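Local coordinates for uncharacterized protein (Pseudomonas syringae pv. tomato, PDB 3K4I) that is of unknown function but belongs to the Aldolase/RraA family and assembles as a trimer with magnesium ions bound, at residues A75-I87 with W100-K114. Sequence-based numbering, arbitrary orientation.
Sequences ANYIDQVPSGSVI and WGDIMTHFALANGIK. With MG (magnesium ion), chain H.
Where the 3-10 segment 76-80, just ahead of the beta-alpha-beta unit of strand 85-90, helix 102-110 and strand 115-119, meets the helix of this RraA-like fold, Ile78 packs against Phe107. Ile78 CG2 lies almost centrally over one ring face, 3.9 Å from the Phe107 centroid, a CH-pi contact; Asn111 ND2 covers the opposite face while donating to Phe107 O. With CG1 anti to the backbone N (chi1 -153°), the rest of branched Ile78 passes the ring's CD2 and carries CD1 to 3.7 Å from Trp100 CH2. Ile87 CD1 meets the same indole at its edge, and Ile113 CD1 fills in against Val81 CG1. Selenomethionine Met104 has SE 3.7 Å from Ala75 CB, and its bend at chi3 (85°) turns CE beside Tyr77 OH. Backbone bonds close the other end: Gly84 N to Gly112 O, 2.8 Å, and Lys114 N to Ser85 O, 2.8 Å and nearly straight (171°). Gly84, in the type II turn Pro82-Ser85, and Gly112, just after the helix, have positive phi, which glycine adopts readily. Asp79 accepts from Leu213 N and Glu214 N of the second subunit. Apolar interlocking thus sets helix against 3-10 segment, while two backbone bonds bring the chain alongside strand 85-90 just ahead of strand 115-119.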
ATOM      1  N   ALA C  75      22.849   5.998 -10.481  1.00 27.58           N
ATOM      2  CA  ALA C  75      23.195   6.202  -9.068  1.00 27.29           C
ATOM      3  C   ALA C  75      24.367   7.174  -8.913  1.00 26.08           C
ATOM      4  O   ALA C  75      24.440   7.899  -7.932  1.00 24.51           O
ATOM      5  CB  ALA C  75      23.517   4.875  -8.402  1.00 27.10           C
ATOM      6  N   ASN C  76      25.261   7.186  -9.904  1.00 26.20           N
ATOM      7  CA  ASN C  76      26.478   8.017  -9.898  1.00 25.08           C
ATOM      8  C   ASN C  76      26.372   9.457  -9.349  1.00 22.66           C
ATOM      9  O   ASN C  76      27.313   9.929  -8.686  1.00 24.26           O
ATOM     10  CB  ASN C  76      27.123   8.030 -11.287  1.00 26.69           C
ATOM     11  CG  ASN C  76      26.148   8.389 -12.371  1.00 36.62           C
ATOM     12  OD1 ASN C  76      25.533   9.451 -12.334  1.00 28.03           O
ATOM     13  ND2 ASN C  76      25.994   7.502 -13.349  1.00 27.27           N
ATOM     14  N   TYR C  77      25.237  10.132  -9.581  1.00 17.66           N
ATOM     15  CA  TYR C  77      25.029  11.500  -9.087  1.00 13.18           C
ATOM     16  C   TYR C  77      25.102  11.619  -7.573  1.00 11.10           C
ATOM     17  O   TYR C  77      25.210  12.728  -7.056  1.00 11.01           O
ATOM     18  CB  TYR C  77      23.658  12.050  -9.487  1.00 11.48           C
ATOM     19  CG  TYR C  77      22.463  11.395  -8.769  1.00 10.73           C
ATOM     20  CD1 TYR C  77      21.783  10.318  -9.338  1.00 10.83           C
ATOM     21  CD2 TYR C  77      22.014  11.864  -7.519  1.00 10.62           C
ATOM     22  CE1 TYR C  77      20.691   9.710  -8.683  1.00 10.33           C
ATOM     23  CE2 TYR C  77      20.940  11.265  -6.861  1.00 10.44           C
ATOM     24  CZ  TYR C  77      20.273  10.196  -7.447  1.00 10.58           C
ATOM     25  OH  TYR C  77      19.199   9.609  -6.795  1.00 10.12           O
ATOM     26  N   ILE C  78      24.941  10.498  -6.880  1.00  9.58           N
ATOM     27  CA  ILE C  78      24.711  10.559  -5.441  1.00  9.09           C
ATOM     28  C   ILE C  78      25.916  11.100  -4.683  1.00  8.70           C
ATOM     29  O   ILE C  78      25.743  11.688  -3.614  1.00  7.51           O
ATOM     30  CB  ILE C  78      24.229   9.209  -4.856  1.00  8.31           C
ATOM     31  CG1 ILE C  78      23.386   9.471  -3.596  1.00  5.66           C
ATOM     32  CG2 ILE C  78      25.377   8.202  -4.774  1.00  7.26           C
ATOM     33  CD1 ILE C  78      22.544   8.328  -3.103  1.00  9.26           C
ATOM     34  N   ASP C  79      27.126  10.914  -5.222  1.00  9.45           N
ATOM     35  CA  ASP C  79      28.321  11.531  -4.595  1.00 11.26           C
ATOM     36  C   ASP C  79      28.246  13.054  -4.474  1.00 12.18           C
ATOM     37  O   ASP C  79      29.008  13.653  -3.713  1.00 13.38           O
ATOM     38  CB  ASP C  79      29.587  11.170  -5.390  1.00 12.58           C
ATOM     39  CG  ASP C  79      30.084   9.769  -5.095  1.00 15.03           C
ATOM     40  OD1 ASP C  79      29.966   9.325  -3.931  1.00 12.81           O
ATOM     41  OD2 ASP C  79      30.626   9.122  -6.026  1.00 13.75           O
ATOM     42  N   GLN C  80      27.369  13.675  -5.254  1.00 11.35           N
ATOM     43  CA  GLN C  80      27.216  15.131  -5.290  1.00 11.47           C
ATOM     44  C   GLN C  80      26.252  15.687  -4.230  1.00  9.50           C
ATOM     45  O   GLN C  80      26.214  16.895  -4.016  1.00  8.29           O
ATOM     46  CB  GLN C  80      26.704  15.556  -6.679  1.00 13.46           C
ATOM     47  CG  GLN C  80      27.495  14.998  -7.841  1.00 33.71           C
ATOM     48  CD  GLN C  80      27.344  15.838  -9.105  1.00 17.27           C
ATOM     49  OE1 GLN C  80      28.298  15.966  -9.896  1.00 35.01           O
ATOM     50  NE2 GLN C  80      26.186  16.465  -9.277  1.00 33.99           N
ATOM     51  N   VAL C  81      25.448  14.814  -3.613  1.00  8.49           N
ATOM     52  CA  VAL C  81      24.320  15.231  -2.791  1.00  7.54           C
ATOM     53  C   VAL C  81      24.808  15.658  -1.394  1.00  7.86           C
ATOM     54  O   VAL C  81      25.464  14.878  -0.726  1.00  7.28           O
ATOM     55  CB  VAL C  81      23.284  14.086  -2.660  1.00  7.44           C
ATOM     56  CG1 VAL C  81      22.067  14.516  -1.843  1.00  7.19           C
ATOM     57  CG2 VAL C  81      22.863  13.553  -4.052  1.00  9.01           C
ATOM     58  N   PRO C  82      24.516  16.905  -0.991  1.00  8.99           N
ATOM     59  CA  PRO C  82      24.962  17.382   0.313  1.00 10.40           C
ATOM     60  C   PRO C  82      24.242  16.703   1.470  1.00  9.24           C
ATOM     61  O   PRO C  82      23.076  16.325   1.370  1.00  8.38           O
ATOM     62  CB  PRO C  82      24.633  18.881   0.284  1.00 10.92           C
ATOM     63  CG  PRO C  82      24.438  19.221  -1.132  1.00 15.28           C
ATOM     64  CD  PRO C  82      23.957  17.994  -1.814  1.00 10.35           C
ATOM     65  N   SER C  83      24.941  16.587   2.596  1.00  8.47           N
ATOM     66  CA  SER C  83      24.320  16.207   3.852  1.00  8.55           C
ATOM     67  C   SER C  83      23.108  17.103   4.162  1.00  7.58           C
ATOM     68  O   SER C  83      23.182  18.318   4.003  1.00  7.98           O
ATOM     69  CB  SER C  83      25.372  16.313   4.972  1.00 10.29           C
ATOM     70  OG  SER C  83      24.820  15.962   6.223  1.00 21.97           O
ATOM     71  N   GLY C  84      21.987  16.486   4.552  1.00  5.64           N
ATOM     72  CA  GLY C  84      20.778  17.206   4.933  1.00  4.20           C
ATOM     73  C   GLY C  84      19.792  17.291   3.794  1.00  4.32           C
ATOM     74  O   GLY C  84      18.707  17.868   3.953  1.00  4.82           O
ATOM     75  N   SER C  85      20.173  16.694   2.664  1.00  2.91           N
ATOM     76  CA  SER C  85      19.294  16.691   1.481  1.00  4.54           C
ATOM     77  C   SER C  85      18.199  15.666   1.590  1.00  4.02           C
ATOM     78  O   SER C  85      18.388  14.609   2.188  1.00  4.34           O
ATOM     79  CB  SER C  85      20.092  16.370   0.233  1.00  5.84           C
ATOM     80  OG  SER C  85      21.051  17.373  -0.031  1.00  9.24           O
ATOM     81  N   VAL C  86      17.053  15.968   0.965  1.00  3.72           N
ATOM     82  CA  VAL C  86      16.082  14.943   0.574  1.00  4.82           C
ATOM     83  C   VAL C  86      16.167  14.865  -0.959  1.00  4.58           C
ATOM     84  O   VAL C  86      15.989  15.862  -1.604  1.00  6.53           O
ATOM     85  CB  VAL C  86      14.662  15.361   1.003  1.00  5.25           C
ATOM     86  CG1 VAL C  86      13.593  14.474   0.390  1.00  7.59           C
ATOM     87  CG2 VAL C  86      14.543  15.361   2.552  1.00  8.23           C
ATOM     88  N   ILE C  87      16.439  13.681  -1.515  1.00  4.21           N
ATOM     89  CA  ILE C  87      16.615  13.512  -2.948  1.00  4.29           C
ATOM     90  C   ILE C  87      15.211  13.403  -3.529  1.00  5.13           C
ATOM     91  O   ILE C  87      14.394  12.666  -2.992  1.00  5.91           O
ATOM     92  CB  ILE C  87      17.437  12.231  -3.251  1.00  5.27           C
ATOM     93  CG1 ILE C  87      18.909  12.435  -2.860  1.00  3.40           C
ATOM     94  CG2 ILE C  87      17.279  11.845  -4.776  1.00  3.66           C
ATOM     95  CD1 ILE C  87      19.831  11.151  -2.885  1.00  5.64           C
ATOM     96  N   TRP C 100      15.968   3.735  -7.461  1.00  5.40           N
ATOM     97  CA  TRP C 100      16.537   3.715  -6.077  1.00  6.39           C
ATOM     98  C   TRP C 100      16.624   2.256  -5.639  1.00  7.63           C
ATOM     99  O   TRP C 100      15.719   1.466  -5.933  1.00  7.49           O
ATOM    100  CB  TRP C 100      15.646   4.461  -5.109  1.00  6.13           C
ATOM    101  CG  TRP C 100      16.317   4.703  -3.771  1.00  3.96           C
ATOM    102  CD1 TRP C 100      16.191   3.954  -2.641  1.00  5.15           C
ATOM    103  CD2 TRP C 100      17.232   5.756  -3.471  1.00  5.03           C
ATOM    104  NE1 TRP C 100      16.979   4.495  -1.616  1.00  5.17           N
ATOM    105  CE2 TRP C 100      17.622   5.598  -2.108  1.00  4.95           C
ATOM    106  CE3 TRP C 100      17.745   6.838  -4.217  1.00  4.43           C
ATOM    107  CZ2 TRP C 100      18.538   6.463  -1.479  1.00  5.27           C
ATOM    108  CZ3 TRP C 100      18.669   7.691  -3.612  1.00  6.44           C
ATOM    109  CH2 TRP C 100      19.040   7.507  -2.228  1.00  3.88           C
ATOM    110  N   GLY C 101      17.703   1.884  -4.960  1.00  6.67           N
ATOM    111  CA  GLY C 101      17.823   0.513  -4.463  1.00  6.98           C
ATOM    112  C   GLY C 101      18.802   0.456  -3.305  1.00  8.43           C
ATOM    113  O   GLY C 101      19.048   1.486  -2.672  1.00  8.00           O
ATOM    114  N   ASP C 102      19.357  -0.723  -3.062  1.00  8.72           N
ATOM    115  CA  ASP C 102      20.156  -0.972  -1.845  1.00  8.96           C
ATOM    116  C   ASP C 102      21.427  -0.147  -1.735  1.00  8.78           C
ATOM    117  O   ASP C 102      21.716   0.410  -0.656  1.00  9.23           O
ATOM    118  CB  ASP C 102      20.440  -2.472  -1.625  1.00 10.04           C
ATOM    119  CG  ASP C 102      21.098  -3.175  -2.830  1.00  8.61           C
ATOM    120  OD1 ASP C 102      21.563  -2.556  -3.822  1.00 11.42           O
ATOM    121  OD2 ASP C 102      21.158  -4.425  -2.758  1.00 12.57           O
ATOM    122  N   ILE C 103      22.198  -0.093  -2.825  1.00  8.13           N
ATOM    123  CA  ILE C 103      23.452   0.669  -2.842  1.00  8.32           C
ATOM    124  C   ILE C 103      23.199   2.128  -2.457  1.00  7.78           C
ATOM    125  O   ILE C 103      23.850   2.669  -1.531  1.00  7.48           O
ATOM    126  CB  ILE C 103      24.165   0.541  -4.193  1.00  9.20           C
ATOM    127  CG1 ILE C 103      24.712  -0.885  -4.392  1.00 10.38           C
ATOM    128  CG2 ILE C 103      25.312   1.525  -4.312  1.00 10.62           C
ATOM    129  CD1 ILE C 103      25.230  -1.145  -5.829  1.00 10.61           C
HETATM  130  N   MSE C 104      22.219   2.734  -3.119  1.00  8.01           N
HETATM  131  CA  MSE C 104      21.881   4.130  -2.871  1.00  9.79           C
HETATM  132  C   MSE C 104      21.372   4.324  -1.438  1.00  8.55           C
HETATM  133  O   MSE C 104      21.715   5.310  -0.790  1.00  7.67           O
HETATM  134  CB  MSE C 104      20.898   4.639  -3.923  1.00 14.43           C
HETATM  135  CG  MSE C 104      21.530   4.557  -5.288  1.00 11.30           C
HETATM  136 SE   MSE C 104      20.275   4.722  -6.731  1.00 25.15          SE
HETATM  137  CE  MSE C 104      20.303   6.607  -6.750  1.00 12.15           C
ATOM    138  N   THR C 105      20.565   3.371  -0.955  1.00  7.50           N
ATOM    139  CA  THR C 105      20.083   3.403   0.433  1.00  7.05           C
ATOM    140  C   THR C 105      21.233   3.361   1.431  1.00  6.27           C
ATOM    141  O   THR C 105      21.281   4.172   2.325  1.00  6.24           O
ATOM    142  CB  THR C 105      19.185   2.208   0.735  1.00  7.44           C
ATOM    143  OG1 THR C 105      18.052   2.235  -0.144  1.00  6.15           O
ATOM    144  CG2 THR C 105      18.728   2.216   2.166  1.00  6.60           C
ATOM    145  N   HIS C 106      22.144   2.406   1.273  1.00  6.28           N
ATOM    146  CA  HIS C 106      23.316   2.358   2.140  1.00  7.35           C
ATOM    147  C   HIS C 106      24.144   3.624   2.026  1.00  7.29           C
ATOM    148  O   HIS C 106      24.666   4.120   3.028  1.00  8.10           O
ATOM    149  CB  HIS C 106      24.168   1.104   1.899  1.00  8.87           C
ATOM    150  CG  HIS C 106      23.496  -0.155   2.346  1.00 11.73           C
ATOM    151  ND1 HIS C 106      23.357  -0.488   3.676  1.00 11.37           N
ATOM    152  CD2 HIS C 106      22.901  -1.149   1.645  1.00 10.49           C
ATOM    153  CE1 HIS C 106      22.710  -1.639   3.774  1.00 11.85           C
ATOM    154  NE2 HIS C 106      22.414  -2.055   2.556  1.00 12.13           N
ATOM    155  N   PHE C 107      24.300   4.122   0.809  1.00  6.01           N
ATOM    156  CA  PHE C 107      25.040   5.374   0.629  1.00  6.31           C
ATOM    157  C   PHE C 107      24.379   6.527   1.398  1.00  5.94           C
ATOM    158  O   PHE C 107      25.067   7.265   2.148  1.00  6.07           O
ATOM    159  CB  PHE C 107      25.179   5.738  -0.848  1.00  6.68           C
ATOM    160  CG  PHE C 107      26.043   6.946  -1.068  1.00  5.84           C
ATOM    161  CD1 PHE C 107      27.401   6.788  -1.325  1.00  6.46           C
ATOM    162  CD2 PHE C 107      25.520   8.226  -0.947  1.00  5.08           C
ATOM    163  CE1 PHE C 107      28.238   7.898  -1.478  1.00  5.82           C
ATOM    164  CE2 PHE C 107      26.340   9.348  -1.103  1.00  6.14           C
ATOM    165  CZ  PHE C 107      27.684   9.187  -1.404  1.00  5.25           C
ATOM    166  N   ALA C 108      23.062   6.676   1.218  1.00  5.64           N
ATOM    167  CA  ALA C 108      22.295   7.737   1.902  1.00  6.01           C
ATOM    168  C   ALA C 108      22.544   7.699   3.414  1.00  6.58           C
ATOM    169  O   ALA C 108      22.761   8.749   4.053  1.00  5.50           O
ATOM    170  CB  ALA C 108      20.830   7.577   1.623  1.00  6.80           C
ATOM    171  N   LEU C 109      22.450   6.500   3.978  1.00  7.48           N
ATOM    172  CA  LEU C 109      22.629   6.316   5.427  1.00  9.49           C
ATOM    173  C   LEU C 109      24.031   6.638   5.906  1.00 10.03           C
ATOM    174  O   LEU C 109      24.242   6.944   7.092  1.00 10.59           O
ATOM    175  CB  LEU C 109      22.262   4.894   5.843  1.00 12.13           C
ATOM    176  CG  LEU C 109      20.781   4.581   6.099  1.00 16.23           C
ATOM    177  CD1 LEU C 109      20.735   3.564   7.246  1.00 14.34           C
ATOM    178  CD2 LEU C 109      19.932   5.838   6.417  1.00 14.99           C
ATOM    179  N   ALA C 110      25.003   6.532   5.012  1.00  8.59           N
ATOM    180  CA  ALA C 110      26.399   6.808   5.385  1.00  6.92           C
ATOM    181  C   ALA C 110      26.802   8.271   5.114  1.00  7.58           C
ATOM    182  O   ALA C 110      27.872   8.718   5.540  1.00  8.02           O
ATOM    183  CB  ALA C 110      27.328   5.840   4.623  1.00  5.78           C
ATOM    184  N   ASN C 111      25.948   9.003   4.392  1.00  7.55           N
ATOM    185  CA  ASN C 111      26.300  10.346   3.905  1.00  7.06           C
ATOM    186  C   ASN C 111      25.314  11.475   4.226  1.00  6.72           C
ATOM    187  O   ASN C 111      25.295  12.515   3.557  1.00  6.57           O
ATOM    188  CB  ASN C 111      26.641  10.286   2.408  1.00  7.33           C
ATOM    189  CG  ASN C 111      27.899   9.467   2.151  1.00 11.40           C
ATOM    190  OD1 ASN C 111      29.007   9.998   2.174  1.00  7.32           O
ATOM    191  ND2 ASN C 111      27.737   8.151   1.999  1.00  7.56           N
ATOM    192  N   GLY C 112      24.501  11.257   5.257  1.00  6.12           N
ATOM    193  CA  GLY C 112      23.671  12.303   5.826  1.00  7.26           C
ATOM    194  C   GLY C 112      22.490  12.682   4.954  1.00  6.27           C
ATOM    195  O   GLY C 112      21.888  13.730   5.143  1.00  7.58           O
ATOM    196  N   ILE C 113      22.137  11.814   4.004  1.00  5.66           N
ATOM    197  CA  ILE C 113      20.965  12.036   3.161  1.00  6.35           C
ATOM    198  C   ILE C 113      19.675  11.549   3.844  1.00  6.12           C
ATOM    199  O   ILE C 113      19.632  10.416   4.352  1.00  6.60           O
ATOM    200  CB  ILE C 113      21.144  11.356   1.803  1.00  5.66           C
ATOM    201  CG1 ILE C 113      22.406  11.921   1.124  1.00  6.09           C
ATOM    202  CG2 ILE C 113      19.860  11.564   0.898  1.00  5.18           C
ATOM    203  CD1 ILE C 113      22.877  11.175  -0.157  1.00  6.20           C
ATOM    204  N   LYS C 114      18.664  12.419   3.920  1.00  5.85           N
ATOM    205  CA  LYS C 114      17.545  12.244   4.878  1.00  7.73           C
ATOM    206  C   LYS C 114      16.398  11.381   4.385  1.00  7.17           C
ATOM    207  O   LYS C 114      15.646  10.821   5.187  1.00  6.54           O
ATOM    208  CB  LYS C 114      16.947  13.598   5.322  1.00 10.16           C
ATOM    209  CG  LYS C 114      17.934  14.673   5.769  1.00 13.26           C
ATOM    210  CD  LYS C 114      18.521  14.374   7.124  1.00 13.61           C
ATOM    211  CE  LYS C 114      17.479  14.313   8.232  1.00 13.92           C
ATOM    212  NZ  LYS C 114      16.818  15.617   8.438  1.00 15.59           N
TER
HETATM  213 MG    MG H 501      21.154  -5.896  -4.198  1.00 21.03          MG
HETATM  214  O   HOH W   1      26.801  14.183   1.822  1.00 13.66           O
HETATM  215  O   HOH W   2      20.248  -4.705  -5.535  1.00 15.96           O
HETATM  216  O   HOH W   3      19.343  -6.489  -3.462  1.00 23.53           O
HETATM  217  O   HOH W   4      20.993  -7.466  -5.427  1.00 20.72           O
HETATM  218  O   HOH W   5      22.137  -7.202  -2.983  1.00 18.40           O